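Local structure of polyketide synthase (Synechococcus sp., 4GOX) at residues Leu154-Pro158 with Tyr159-Glu163; Val211-Glu214 with Asp215-Asp219; Leu224-Ile227 with Cys228-Leu231; Thr269-Pro272 with Ala273-Asp276. The protein probably transfers a sulfo group from PAPS to a polyketide intermediate, activating it on the way to a hydrocarbon olefin, and here holds the by-product adenosine-3'-5'-diphosphate. All blocks are in the same frame, centred on the assembly; numbering follows the deposited sequence.

Interaction 1: Leu154-Pro158 with Tyr159-Glu163; sequences LVRHP and YAVIE. With A3P (adenosine-3'-5'-diphosphate), chain B.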
loop_
_atom_site.group_PDB
_atom_site.type_symbol
_atom_site.label_atom_id
_atom_site.label_comp_id
_atom_site.label_asym_id
_atom_site.label_seq_id
_atom_site.Cartn_x
_atom_site.Cartn_y
_atom_site.Cartn_z
ATOM N N LEU A 154 -7.384 1.372 -2.268
ATOM C CA LEU A 154 -7.397 0.953 -3.668
ATOM C C LEU A 154 -8.132 -0.369 -3.760
ATOM O O LEU A 154 -7.822 -1.298 -3.017
ATOM C CB LEU A 154 -5.955 0.890 -4.231
ATOM C CG LEU A 154 -5.758 0.299 -5.623
ATOM C CD1 LEU A 154 -6.455 1.126 -6.697
ATOM C CD2 LEU A 154 -4.305 0.203 -5.925
ATOM N N VAL A 155 -9.167 -0.427 -4.611
ATOM C CA VAL A 155 -10.018 -1.615 -4.745
ATOM C C VAL A 155 -9.988 -2.143 -6.155
ATOM O O VAL A 155 -10.062 -1.358 -7.112
ATOM C CB VAL A 155 -11.493 -1.385 -4.283
ATOM C CG1 VAL A 155 -12.239 -2.713 -4.142
ATOM C CG2 VAL A 155 -11.559 -0.610 -2.965
ATOM N N ARG A 156 -9.933 -3.487 -6.280
ATOM C CA ARG A 156 -9.989 -4.206 -7.564
ATOM C C ARG A 156 -11.075 -5.265 -7.481
ATOM O O ARG A 156 -11.428 -5.707 -6.385
ATOM C CB ARG A 156 -8.629 -4.806 -7.961
ATOM C CG ARG A 156 -8.599 -5.331 -9.414
ATOM C CD ARG A 156 -7.225 -5.847 -9.773
ATOM N NE ARG A 156 -7.139 -6.228 -11.180
ATOM C CZ ARG A 156 -6.090 -6.837 -11.721
ATOM N NH1 ARG A 156 -5.052 -7.177 -10.971
ATOM N NH2 ARG A 156 -6.082 -7.134 -13.010
ATOM N N HIS A 157 -11.635 -5.633 -8.634
ATOM C CA HIS A 157 -12.700 -6.624 -8.786
ATOM C C HIS A 157 -12.296 -7.928 -8.091
ATOM O O HIS A 157 -11.143 -8.335 -8.278
ATOM C CB HIS A 157 -12.972 -6.867 -10.277
ATOM C CG HIS A 157 -14.278 -7.554 -10.532
ATOM N ND1 HIS A 157 -14.453 -8.898 -10.255
ATOM C CD2 HIS A 157 -15.441 -7.047 -10.997
ATOM C CE1 HIS A 157 -15.711 -9.168 -10.567
ATOM N NE2 HIS A 157 -16.342 -8.086 -11.023
ATOM N N PRO A 158 -13.167 -8.559 -7.232
ATOM C CA PRO A 158 -12.754 -9.804 -6.545
ATOM C C PRO A 158 -12.245 -10.906 -7.500
ATOM O O PRO A 158 -11.234 -11.542 -7.182
ATOM C CB PRO A 158 -14.033 -10.243 -5.796
ATOM C CG PRO A 158 -15.175 -9.536 -6.498
ATOM C CD PRO A 158 -14.555 -8.199 -6.878
ATOM N N TYR A 159 -12.902 -11.087 -8.689
ATOM C CA TYR A 159 -12.533 -12.090 -9.710
ATOM C C TYR A 159 -11.127 -11.880 -10.215
ATOM O O TYR A 159 -10.400 -12.859 -10.377
ATOM C CB TYR A 159 -13.490 -12.054 -10.932
ATOM C CG TYR A 159 -14.857 -12.681 -10.752
ATOM C CD1 TYR A 159 -15.283 -13.131 -9.509
ATOM C CD2 TYR A 159 -15.727 -12.819 -11.826
ATOM C CE1 TYR A 159 -16.527 -13.732 -9.345
ATOM C CE2 TYR A 159 -16.979 -13.415 -11.673
ATOM C CZ TYR A 159 -17.379 -13.866 -10.426
ATOM O OH TYR A 159 -18.614 -14.448 -10.251
ATOM N N ALA A 160 -10.746 -10.609 -10.491
ATOM C CA ALA A 160 -9.407 -10.268 -10.992
ATOM C C ALA A 160 -8.355 -10.529 -9.935
ATOM O O ALA A 160 -7.327 -11.110 -10.250
ATOM C CB ALA A 160 -9.358 -8.825 -11.440
ATOM N N VAL A 161 -8.637 -10.168 -8.662
ATOM C CA VAL A 161 -7.705 -10.420 -7.555
ATOM C C VAL A 161 -7.486 -11.947 -7.367
ATOM O O VAL A 161 -6.340 -12.394 -7.297
ATOM C CB VAL A 161 -8.165 -9.717 -6.258
ATOM C CG1 VAL A 161 -7.432 -10.261 -5.034
ATOM C CG2 VAL A 161 -8.006 -8.201 -6.369
ATOM N N ILE A 162 -8.586 -12.720 -7.326
ATOM C CA ILE A 162 -8.596 -14.179 -7.127
ATOM C C ILE A 162 -7.770 -14.878 -8.194
ATOM O O ILE A 162 -6.866 -15.633 -7.847
ATOM C CB ILE A 162 -10.029 -14.775 -6.963
ATOM C CG1 ILE A 162 -10.669 -14.294 -5.651
ATOM C CG2 ILE A 162 -9.991 -16.312 -7.010
ATOM C CD1 ILE A 162 -12.192 -14.345 -5.616
ATOM N N GLU A 163 -8.049 -14.587 -9.471
ATOM C CA GLU A 163 -7.329 -15.136 -10.618
ATOM C C GLU A 163 -5.817 -14.846 -10.508
ATOM O O GLU A 163 -5.013 -15.770 -10.641
ATOM C CB GLU A 163 -7.923 -14.565 -11.921
ATOM C CG GLU A 163 -7.377 -15.186 -13.199
ATOM C CD GLU A 163 -6.020 -14.679 -13.653
ATOM O OE1 GLU A 163 -5.797 -13.448 -13.618
ATOM O OE2 GLU A 163 -5.169 -15.522 -14.016
HETATM P P1 A3P B . -1.091 -9.478 -12.613
HETATM O O1P A3P B . -1.251 -10.796 -11.894
HETATM O O2P A3P B . 0.344 -9.237 -13.031
HETATM O O3P A3P B . -2.150 -9.168 -13.634
HETATM P P2 A3P B . -0.237 -5.368 -6.687
HETATM O O4P A3P B . -1.190 -4.742 -5.709
HETATM O O5P A3P B . 0.261 -6.742 -6.355
HETATM O O6P A3P B . 0.835 -4.406 -7.144
HETATM O "O5'" A3P B . -1.090 -5.607 -8.023
HETATM C "C5'" A3P B . -0.580 -6.427 -9.087
HETATM C "C4'" A3P B . -1.444 -6.223 -10.328
HETATM O "O4'" A3P B . -1.432 -4.872 -10.771
HETATM C "C3'" A3P B . -0.989 -6.999 -11.548
HETATM O "O3'" A3P B . -1.397 -8.362 -11.476
HETATM C "C2'" A3P B . -1.617 -6.234 -12.692
HETATM O "O2'" A3P B . -2.914 -6.732 -13.034
HETATM C "C1'" A3P B . -1.757 -4.816 -12.163
HETATM N N9 A3P B . -0.767 -3.987 -12.890
HETATM C C8 A3P B . 0.583 -4.021 -12.699
HETATM N N7 A3P B . 1.210 -3.179 -13.551
HETATM C C5 A3P B . 0.254 -2.603 -14.302
HETATM C C6 A3P B . 0.240 -1.642 -15.422
HETATM N N6 A3P B . 1.406 -1.119 -15.842
HETATM N N1 A3P B . -0.958 -1.286 -15.951
HETATM C C2 A3P B . -2.130 -1.795 -15.493
HETATM N N3 A3P B . -2.190 -2.711 -14.499
HETATM C C4 A3P B . -1.053 -3.138 -13.874
#
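Ile162 N donates to Pro158 O at 2.9 Å, the shortest sound bond in the turn where strand 149-155 gives way to helix 158-167; Val161 N reaches His157 O in the same helical pattern. His157 is the N-cap residue, and its ring does the capping. Tyr159 N points at His157 ND1 from 3.1 Å, only 10° out of the imidazole plane. With CG anti to the backbone N (chi1 -164°), the ring is carried alongside Tyr159, and the two form an offset edge-to-face pair, His157 CE1 lying 3.6 Å from Tyr159 CG. One residue earlier, the extended Arg156 chain runs past the helix start, where Ala160 CB sits over a face of its guanidinium, 3.4 Å from Arg156 NE. Its two terminal nitrogens both reach the ligand's ribose hydroxyl, NH1 at 3.0 Å and NH2 at 3.2 Å from A3P O2', though each bond is weak. Firmer partners hold the group in place: Arg34 O for NH1 and Leu274 O for NH2. His157 NE2 bonds to Asp301 O, so with ND1 accepting, the arrangement is consistent with a neutral imidazole protonated on NE2.

Interaction 2: Val211-Glu214 with Asp215-Asp219; sequences VIYE and DLVRD. With A3P (adenosine-3'-5'-diphosphate), chain B.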
loop_
_atom_site.group_PDB
_atom_site.type_symbol
_atom_site.label_atom_id
_atom_site.label_comp_id
_atom_site.label_asym_id
_atom_site.label_seq_id
_atom_site.Cartn_x
_atom_site.Cartn_y
_atom_site.Cartn_z
ATOM N N VAL A 211 -10.410 4.249 -4.288
ATOM C CA VAL A 211 -9.934 4.347 -5.665
ATOM C C VAL A 211 -10.214 2.996 -6.307
ATOM O O VAL A 211 -9.760 1.962 -5.811
ATOM C CB VAL A 211 -8.412 4.705 -5.751
ATOM C CG1 VAL A 211 -7.935 4.671 -7.196
ATOM C CG2 VAL A 211 -8.131 6.076 -5.143
ATOM N N ILE A 212 -10.954 3.005 -7.396
ATOM C CA ILE A 212 -11.279 1.795 -8.138
ATOM C C ILE A 212 -10.198 1.575 -9.189
ATOM O O ILE A 212 -10.066 2.374 -10.116
ATOM C CB ILE A 212 -12.700 1.896 -8.751
ATOM C CG1 ILE A 212 -13.761 2.217 -7.653
ATOM C CG2 ILE A 212 -13.046 0.643 -9.542
ATOM C CD1 ILE A 212 -13.876 1.158 -6.445
ATOM N N TYR A 213 -9.436 0.473 -9.043
ATOM C CA TYR A 213 -8.368 0.080 -9.966
ATOM C C TYR A 213 -8.820 0.168 -11.429
ATOM O O TYR A 213 -8.066 0.694 -12.257
ATOM C CB TYR A 213 -7.869 -1.333 -9.648
ATOM C CG TYR A 213 -7.028 -1.922 -10.752
ATOM C CD1 TYR A 213 -5.668 -1.633 -10.850
ATOM C CD2 TYR A 213 -7.593 -2.750 -11.717
ATOM C CE1 TYR A 213 -4.889 -2.167 -11.877
ATOM C CE2 TYR A 213 -6.830 -3.282 -12.749
ATOM C CZ TYR A 213 -5.476 -2.994 -12.821
ATOM O OH TYR A 213 -4.731 -3.523 -13.840
ATOM N N GLU A 214 -10.046 -0.337 -11.741
ATOM C CA GLU A 214 -10.635 -0.331 -13.093
ATOM C C GLU A 214 -10.763 1.097 -13.600
ATOM O O GLU A 214 -10.447 1.331 -14.751
ATOM C CB GLU A 214 -12.008 -1.059 -13.141
ATOM C CG GLU A 214 -11.950 -2.566 -12.896
ATOM C CD GLU A 214 -11.613 -3.060 -11.492
ATOM O OE1 GLU A 214 -11.609 -2.246 -10.541
ATOM O OE2 GLU A 214 -11.334 -4.270 -11.345
ATOM N N ASP A 215 -11.145 2.068 -12.732
ATOM C CA ASP A 215 -11.214 3.482 -13.144
ATOM C C ASP A 215 -9.777 4.047 -13.330
ATOM O O ASP A 215 -9.536 4.814 -14.239
ATOM C CB ASP A 215 -11.969 4.324 -12.098
ATOM C CG ASP A 215 -13.450 4.010 -11.913
ATOM O OD1 ASP A 215 -14.039 4.490 -10.904
ATOM O OD2 ASP A 215 -14.022 3.283 -12.767
ATOM N N LEU A 216 -8.840 3.684 -12.435
ATOM C CA LEU A 216 -7.468 4.152 -12.513
ATOM C C LEU A 216 -6.825 3.773 -13.849
ATOM O O LEU A 216 -6.176 4.603 -14.456
ATOM C CB LEU A 216 -6.663 3.586 -11.321
ATOM C CG LEU A 216 -5.144 3.841 -11.247
ATOM C CD1 LEU A 216 -4.820 5.338 -11.120
ATOM C CD2 LEU A 216 -4.530 3.034 -10.092
ATOM N N VAL A 217 -6.987 2.536 -14.300
ATOM C CA VAL A 217 -6.333 2.127 -15.532
ATOM C C VAL A 217 -7.021 2.615 -16.799
ATOM O O VAL A 217 -6.359 2.772 -17.826
ATOM C CB VAL A 217 -5.890 0.647 -15.571
ATOM C CG1 VAL A 217 -5.019 0.305 -14.369
ATOM C CG2 VAL A 217 -7.076 -0.295 -15.677
ATOM N N ARG A 218 -8.330 2.902 -16.720
ATOM C CA ARG A 218 -9.073 3.398 -17.888
ATOM C C ARG A 218 -8.890 4.903 -18.049
ATOM O O ARG A 218 -8.776 5.370 -19.164
ATOM C CB ARG A 218 -10.557 3.042 -17.800
ATOM C CG ARG A 218 -10.871 1.566 -18.015
ATOM C CD ARG A 218 -12.361 1.362 -18.242
ATOM N NE ARG A 218 -13.156 2.100 -17.258
ATOM C CZ ARG A 218 -13.808 1.544 -16.243
ATOM N NH1 ARG A 218 -14.477 2.302 -15.384
ATOM N NH2 ARG A 218 -13.808 0.224 -16.086
ATOM N N ASP A 219 -8.867 5.663 -16.945
ATOM C CA ASP A 219 -8.649 7.109 -17.027
ATOM C C ASP A 219 -7.681 7.554 -15.915
ATOM O O ASP A 219 -8.115 8.121 -14.902
ATOM C CB ASP A 219 -9.983 7.885 -17.026
ATOM C CG ASP A 219 -9.872 9.348 -17.449
ATOM O OD1 ASP A 219 -10.921 10.027 -17.505
ATOM O OD2 ASP A 219 -8.720 9.829 -17.689
HETATM P P1 A3P B . -1.091 -9.478 -12.613
HETATM O O1P A3P B . -1.251 -10.796 -11.894
HETATM O O2P A3P B . 0.344 -9.237 -13.031
HETATM O O3P A3P B . -2.150 -9.168 -13.634
HETATM P P2 A3P B . -0.237 -5.368 -6.687
HETATM O O4P A3P B . -1.190 -4.742 -5.709
HETATM O O5P A3P B . 0.261 -6.742 -6.355
HETATM O O6P A3P B . 0.835 -4.406 -7.144
HETATM O "O5'" A3P B . -1.090 -5.607 -8.023
HETATM C "C5'" A3P B . -0.580 -6.427 -9.087
HETATM C "C4'" A3P B . -1.444 -6.223 -10.328
HETATM O "O4'" A3P B . -1.432 -4.872 -10.771
HETATM C "C3'" A3P B . -0.989 -6.999 -11.548
HETATM O "O3'" A3P B . -1.397 -8.362 -11.476
HETATM C "C2'" A3P B . -1.617 -6.234 -12.692
HETATM O "O2'" A3P B . -2.914 -6.732 -13.034
HETATM C "C1'" A3P B . -1.757 -4.816 -12.163
HETATM N N9 A3P B . -0.767 -3.987 -12.890
HETATM C C8 A3P B . 0.583 -4.021 -12.699
HETATM N N7 A3P B . 1.210 -3.179 -13.551
HETATM C C5 A3P B . 0.254 -2.603 -14.302
HETATM C C6 A3P B . 0.240 -1.642 -15.422
HETATM N N6 A3P B . 1.406 -1.119 -15.842
HETATM N N1 A3P B . -0.958 -1.286 -15.951
HETATM C C2 A3P B . -2.130 -1.795 -15.493
HETATM N N3 A3P B . -2.190 -2.711 -14.499
HETATM C C4 A3P B . -1.053 -3.138 -13.874
HETATM O O HOH W 1 -11.935 5.536 -8.383
#
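Tyr213 and Val217 stand one turn apart on helix 213-218, which follows strand 208-212, at one edge of the parallel sheet in this P-loop-type sulfotransferase fold, and both touch the adenine of the bound nucleotide. Tyr213 OH donates to A3P N3 at 2.7 Å, with N3 in the plane of the phenol ring. Val217 CG2 lies over one face of that ring, while CG1 packs 3.5 Å from Tyr213 CE1 and 3.7 Å from A3P C2. A phenylalanine in place of Tyr213 would keep the ring against Val217 but would probably leave adenine N3 without its donor. Behind this first shell, the backbone fixes the spacing: Val217 N bonds to Tyr213 O at 3.0 Å, and Leu216 N to the N-cap carbonyl, Ile212 O, at 2.9 Å. Glu214, its chain bent at chi2 (70°), leads away from the turn, its carboxylate held by Tyr300 OH and His157 N, tying the start of helix 213-218 to the N-cap of helix 158-167, just past the neighbouring strand 149-155. Furthest out, at the surface, the Arg218 guanidinium spreads flat over Glu214 O, which lies above its centre, and Arg218 NH1 makes a salt bridge of 2.8 Å to Asp215 OD2.

Interaction 3: Leu224-Ile227 with Cys228-Leu231; sequences LTNI and CDFL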
loop_
_atom_site.group_PDB
_atom_site.type_symbol
_atom_site.label_atom_id
_atom_site.label_comp_id
_atom_site.label_asym_id
_atom_site.label_seq_id
_atom_site.Cartn_x
_atom_site.Cartn_y
_atom_site.Cartn_z
ATOM N N LEU A 224 -5.962 10.051 -10.860
ATOM C CA LEU A 224 -4.792 10.614 -10.183
ATOM C C LEU A 224 -5.002 12.089 -9.812
ATOM O O LEU A 224 -4.460 12.526 -8.807
ATOM C CB LEU A 224 -3.502 10.377 -10.989
ATOM C CG LEU A 224 -3.030 8.897 -11.035
ATOM C CD1 LEU A 224 -2.216 8.612 -12.299
ATOM C CD2 LEU A 224 -2.239 8.531 -9.791
ATOM N N THR A 225 -5.824 12.839 -10.586
ATOM C CA THR A 225 -6.168 14.234 -10.265
ATOM C C THR A 225 -6.957 14.246 -8.950
ATOM O O THR A 225 -6.638 15.034 -8.067
ATOM C CB THR A 225 -6.887 14.903 -11.453
ATOM O OG1 THR A 225 -5.910 15.151 -12.461
ATOM C CG2 THR A 225 -7.593 16.209 -11.084
ATOM N N ASN A 226 -7.934 13.321 -8.806
ATOM C CA ASN A 226 -8.736 13.172 -7.589
ATOM C C ASN A 226 -7.856 12.793 -6.386
ATOM O O ASN A 226 -8.078 13.301 -5.278
ATOM C CB ASN A 226 -9.831 12.126 -7.780
ATOM C CG ASN A 226 -10.901 12.511 -8.761
ATOM O OD1 ASN A 226 -11.236 13.688 -8.944
ATOM N ND2 ASN A 226 -11.498 11.514 -9.387
ATOM N N ILE A 227 -6.868 11.907 -6.606
ATOM C CA ILE A 227 -5.929 11.464 -5.561
ATOM C C ILE A 227 -5.086 12.672 -5.107
ATOM O O ILE A 227 -4.937 12.879 -3.904
ATOM C CB ILE A 227 -5.066 10.255 -6.012
ATOM C CG1 ILE A 227 -5.948 9.007 -6.229
ATOM C CG2 ILE A 227 -3.963 9.969 -4.997
ATOM C CD1 ILE A 227 -5.222 7.818 -6.823
ATOM N N CYS A 228 -4.586 13.485 -6.082
ATOM C CA CYS A 228 -3.813 14.704 -5.848
ATOM C C CYS A 228 -4.612 15.728 -5.024
ATOM O O CYS A 228 -4.065 16.337 -4.094
ATOM C CB CYS A 228 -3.332 15.304 -7.172
ATOM S SG CYS A 228 -1.949 14.404 -7.923
ATOM N N ASP A 229 -5.910 15.898 -5.362
ATOM C CA ASP A 229 -6.815 16.802 -4.651
ATOM C C ASP A 229 -6.980 16.328 -3.210
ATOM O O ASP A 229 -6.978 17.149 -2.289
ATOM C CB ASP A 229 -8.184 16.884 -5.358
ATOM C CG ASP A 229 -8.181 17.545 -6.736
ATOM O OD1 ASP A 229 -7.214 18.301 -7.043
ATOM O OD2 ASP A 229 -9.146 17.327 -7.499
ATOM N N PHE A 230 -7.080 14.994 -3.021
ATOM C CA PHE A 230 -7.218 14.360 -1.712
ATOM C C PHE A 230 -5.968 14.571 -0.848
ATOM O O PHE A 230 -6.091 14.945 0.318
ATOM C CB PHE A 230 -7.537 12.865 -1.875
ATOM C CG PHE A 230 -7.555 12.072 -0.586
ATOM C CD1 PHE A 230 -8.586 12.232 0.337
ATOM C CD2 PHE A 230 -6.581 11.114 -0.327
ATOM C CE1 PHE A 230 -8.609 11.486 1.522
ATOM C CE2 PHE A 230 -6.603 10.372 0.859
ATOM C CZ PHE A 230 -7.610 10.568 1.777
ATOM N N LEU A 231 -4.776 14.370 -1.441
ATOM C CA LEU A 231 -3.483 14.535 -0.770
ATOM C C LEU A 231 -3.041 16.004 -0.613
ATOM O O LEU A 231 -2.097 16.274 0.130
ATOM C CB LEU A 231 -2.398 13.724 -1.505
ATOM C CG LEU A 231 -2.605 12.197 -1.590
ATOM C CD1 LEU A 231 -1.537 11.557 -2.456
ATOM C CD2 LEU A 231 -2.651 11.553 -0.211
#
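Leu231 packs back on Ile227 one turn earlier, at the C-terminal end of helix 220-231, an alpha helix that lies against the parallel sheet of the alpha/beta sulfotransferase core. Its side chain can be traced outward. CB lies 3.6 Å from Ile227 O, and CG, turned beside the backbone N and anti to the carbonyl carbon (chi1 -61°), comes within 3.4 Å of that oxygen. Beyond it, CD1 meets Ile227 CG2 at 3.9 Å and lies equally far from Ile227 O, the two chains lying side by side and pointing the same way. Both also touch Ile152 of strand 149-155, and Ile227 reaches on to Leu209 and Val211 of strand 208-212, so the pair forms part of the seam between helix and sheet. Phe230, its CG anti to the backbone N (chi1 174°), carries its ring away from the preceding turn toward Lys150, Ile152 and Leu209, while Leu224, at the other end, packs on Leu40, Met43 and Leu44 of helix 37-45.

The backbone ties the two halves with four successive i to i+4 bonds, from Cys228 N to Leu224 O through Leu231 N to Ile227 O. The outward flank is polar: Thr225 and Asp229 run alongside each other, and Thr225 OG1 bonds back to Arg221 O. The Asp229 carboxylate has folded close to the carbonyl of the earlier turn, though it gains no bond there, since both groups are acceptors. Its nearest atom, Asp229 CG, lies 3.2 Å from Thr225 O.

Interaction 4: Thr269-Pro272 with Ala273-Asp276; sequences TIDP and ALAD. With A3P (adenosine-3'-5'-diphosphate), chain B.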
loop_
_atom_site.group_PDB
_atom_site.type_symbol
_atom_site.label_atom_id
_atom_site.label_comp_id
_atom_site.label_asym_id
_atom_site.label_seq_id
_atom_site.Cartn_x
_atom_site.Cartn_y
_atom_site.Cartn_z
ATOM N N THR A 269 3.112 0.261 -20.465
ATOM C CA THR A 269 2.235 1.380 -20.141
ATOM C C THR A 269 1.211 1.039 -19.051
ATOM O O THR A 269 1.150 -0.111 -18.594
ATOM C CB THR A 269 1.522 1.852 -21.427
ATOM O OG1 THR A 269 0.768 3.035 -21.129
ATOM C CG2 THR A 269 0.604 0.773 -22.023
ATOM N N ILE A 270 0.379 2.046 -18.680
ATOM C CA ILE A 270 -0.774 1.894 -17.797
ATOM C C ILE A 270 -1.725 1.144 -18.729
ATOM O O ILE A 270 -2.255 1.731 -19.688
ATOM C CB ILE A 270 -1.347 3.266 -17.332
ATOM C CG1 ILE A 270 -0.279 4.091 -16.559
ATOM C CG2 ILE A 270 -2.643 3.067 -16.502
ATOM C CD1 ILE A 270 -0.484 5.584 -16.598
ATOM N N ASP A 271 -1.773 -0.185 -18.560
ATOM C CA ASP A 271 -2.514 -1.079 -19.437
ATOM C C ASP A 271 -4.014 -1.168 -19.098
ATOM O O ASP A 271 -4.369 -1.842 -18.141
ATOM C CB ASP A 271 -1.842 -2.466 -19.463
ATOM C CG ASP A 271 -2.278 -3.382 -20.594
ATOM O OD1 ASP A 271 -3.239 -3.026 -21.315
ATOM O OD2 ASP A 271 -1.654 -4.457 -20.758
ATOM N N PRO A 272 -4.912 -0.571 -19.923
ATOM C CA PRO A 272 -6.354 -0.678 -19.634
ATOM C C PRO A 272 -6.951 -2.068 -19.843
ATOM O O PRO A 272 -8.054 -2.317 -19.367
ATOM C CB PRO A 272 -6.982 0.353 -20.573
ATOM C CG PRO A 272 -6.030 0.448 -21.716
ATOM C CD PRO A 272 -4.662 0.225 -21.146
ATOM N N ALA A 273 -6.243 -2.963 -20.559
ATOM C CA ALA A 273 -6.709 -4.333 -20.807
ATOM C C ALA A 273 -6.688 -5.185 -19.521
ATOM O O ALA A 273 -7.527 -6.072 -19.371
ATOM C CB ALA A 273 -5.869 -4.987 -21.892
ATOM N N LEU A 274 -5.757 -4.899 -18.587
ATOM C CA LEU A 274 -5.651 -5.632 -17.316
ATOM C C LEU A 274 -6.859 -5.450 -16.401
ATOM O O LEU A 274 -7.131 -6.330 -15.584
ATOM C CB LEU A 274 -4.317 -5.380 -16.590
ATOM C CG LEU A 274 -3.051 -5.809 -17.340
ATOM C CD1 LEU A 274 -1.837 -5.198 -16.731
ATOM C CD2 LEU A 274 -2.900 -7.329 -17.386
ATOM N N ALA A 275 -7.623 -4.349 -16.583
ATOM C CA ALA A 275 -8.860 -4.085 -15.840
ATOM C C ALA A 275 -9.916 -5.129 -16.204
ATOM O O ALA A 275 -10.530 -5.704 -15.313
ATOM C CB ALA A 275 -9.392 -2.698 -16.166
ATOM N N ASP A 276 -10.074 -5.421 -17.513
ATOM C CA ASP A 276 -11.059 -6.361 -18.044
ATOM C C ASP A 276 -10.697 -7.857 -17.931
ATOM O O ASP A 276 -11.316 -8.688 -18.600
ATOM C CB ASP A 276 -11.466 -5.959 -19.477
ATOM C CG ASP A 276 -12.067 -4.567 -19.577
ATOM O OD1 ASP A 276 -11.545 -3.751 -20.368
ATOM O OD2 ASP A 276 -13.053 -4.289 -18.856
HETATM P P1 A3P B . -1.091 -9.478 -12.613
HETATM O O1P A3P B . -1.251 -10.796 -11.894
HETATM O O2P A3P B . 0.344 -9.237 -13.031
HETATM O O3P A3P B . -2.150 -9.168 -13.634
HETATM P P2 A3P B . -0.237 -5.368 -6.687
HETATM O O4P A3P B . -1.190 -4.742 -5.709
HETATM O O5P A3P B . 0.261 -6.742 -6.355
HETATM O O6P A3P B . 0.835 -4.406 -7.144
HETATM O "O5'" A3P B . -1.090 -5.607 -8.023
HETATM C "C5'" A3P B . -0.580 -6.427 -9.087
HETATM C "C4'" A3P B . -1.444 -6.223 -10.328
HETATM O "O4'" A3P B . -1.432 -4.872 -10.771
HETATM C "C3'" A3P B . -0.989 -6.999 -11.548
HETATM O "O3'" A3P B . -1.397 -8.362 -11.476
HETATM C "C2'" A3P B . -1.617 -6.234 -12.692
HETATM O "O2'" A3P B . -2.914 -6.732 -13.034
HETATM C "C1'" A3P B . -1.757 -4.816 -12.163
HETATM N N9 A3P B . -0.767 -3.987 -12.890
HETATM C C8 A3P B . 0.583 -4.021 -12.699
HETATM N N7 A3P B . 1.210 -3.179 -13.551
HETATM C C5 A3P B . 0.254 -2.603 -14.302
HETATM C C6 A3P B . 0.240 -1.642 -15.422
HETATM N N6 A3P B . 1.406 -1.119 -15.842
HETATM N N1 A3P B . -0.958 -1.286 -15.951
HETATM C C2 A3P B . -2.130 -1.795 -15.493
HETATM N N3 A3P B . -2.190 -2.711 -14.499
HETATM C C4 A3P B . -1.053 -3.138 -13.874
#
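Asp271 OD1 takes the N-H of Ala273 at 3.1 Å, the side-chain bond that defines an Asx turn, and the donor comes from above the carboxylate plane, 49° out of it. CG anti to the backbone N (chi1 -165°) brings the carboxylate round to that N-H and also across Leu274, where Asp271 OD2 lies 3.9 Å from Leu274 CG. This is the tight side, and the adenine lies against it. Asp271 N donates to A3P N1 at 2.9 Å, Thr269 O accepts from A3P N6 at 2.9 Å, and Leu274 CD1 presses to 3.4 Å from A3P N3. Backbone atoms thus read the base. An alanine in place of Asp271 could keep the backbone bond to N1, but with Ala273 N left without its side-chain acceptor the turn beside the adenine would probably be less firmly held. The outer side is looser: Pro272 and Ala273 are exposed, and Ala275 N reaches Pro272 O only weakly, at 3.5 Å. Asp276 turns to a salt bridge with Arg279. The whole turn belongs to the long connection between helices 220-231 and 289-297, and it leans on helix 213-218, with Leu274 against Tyr213 and Ala275 against Val217.

Overall arrangement
Three of the four contacts touch the nucleotide. Interactions 1 and 2 are buried turns that leave neighbouring strands, 149-155 and 208-212, and are stitched together by bonds such as Val155 O to Tyr213 N; the first offers arginine to the ribose, the second a tyrosine to the base. Interaction 4 is a partly buried loop that meets the adenine with backbone groups at N1 and N6 and with Leu274 near N3, and it touches both of them. Interaction 3 differs: it is packing within the last turns of helix 220-231, apolar toward the sheet and polar outward, and does not reach the ligand. It joins interaction 2 through Val211 with Ile227 and Leu216 with Leu224.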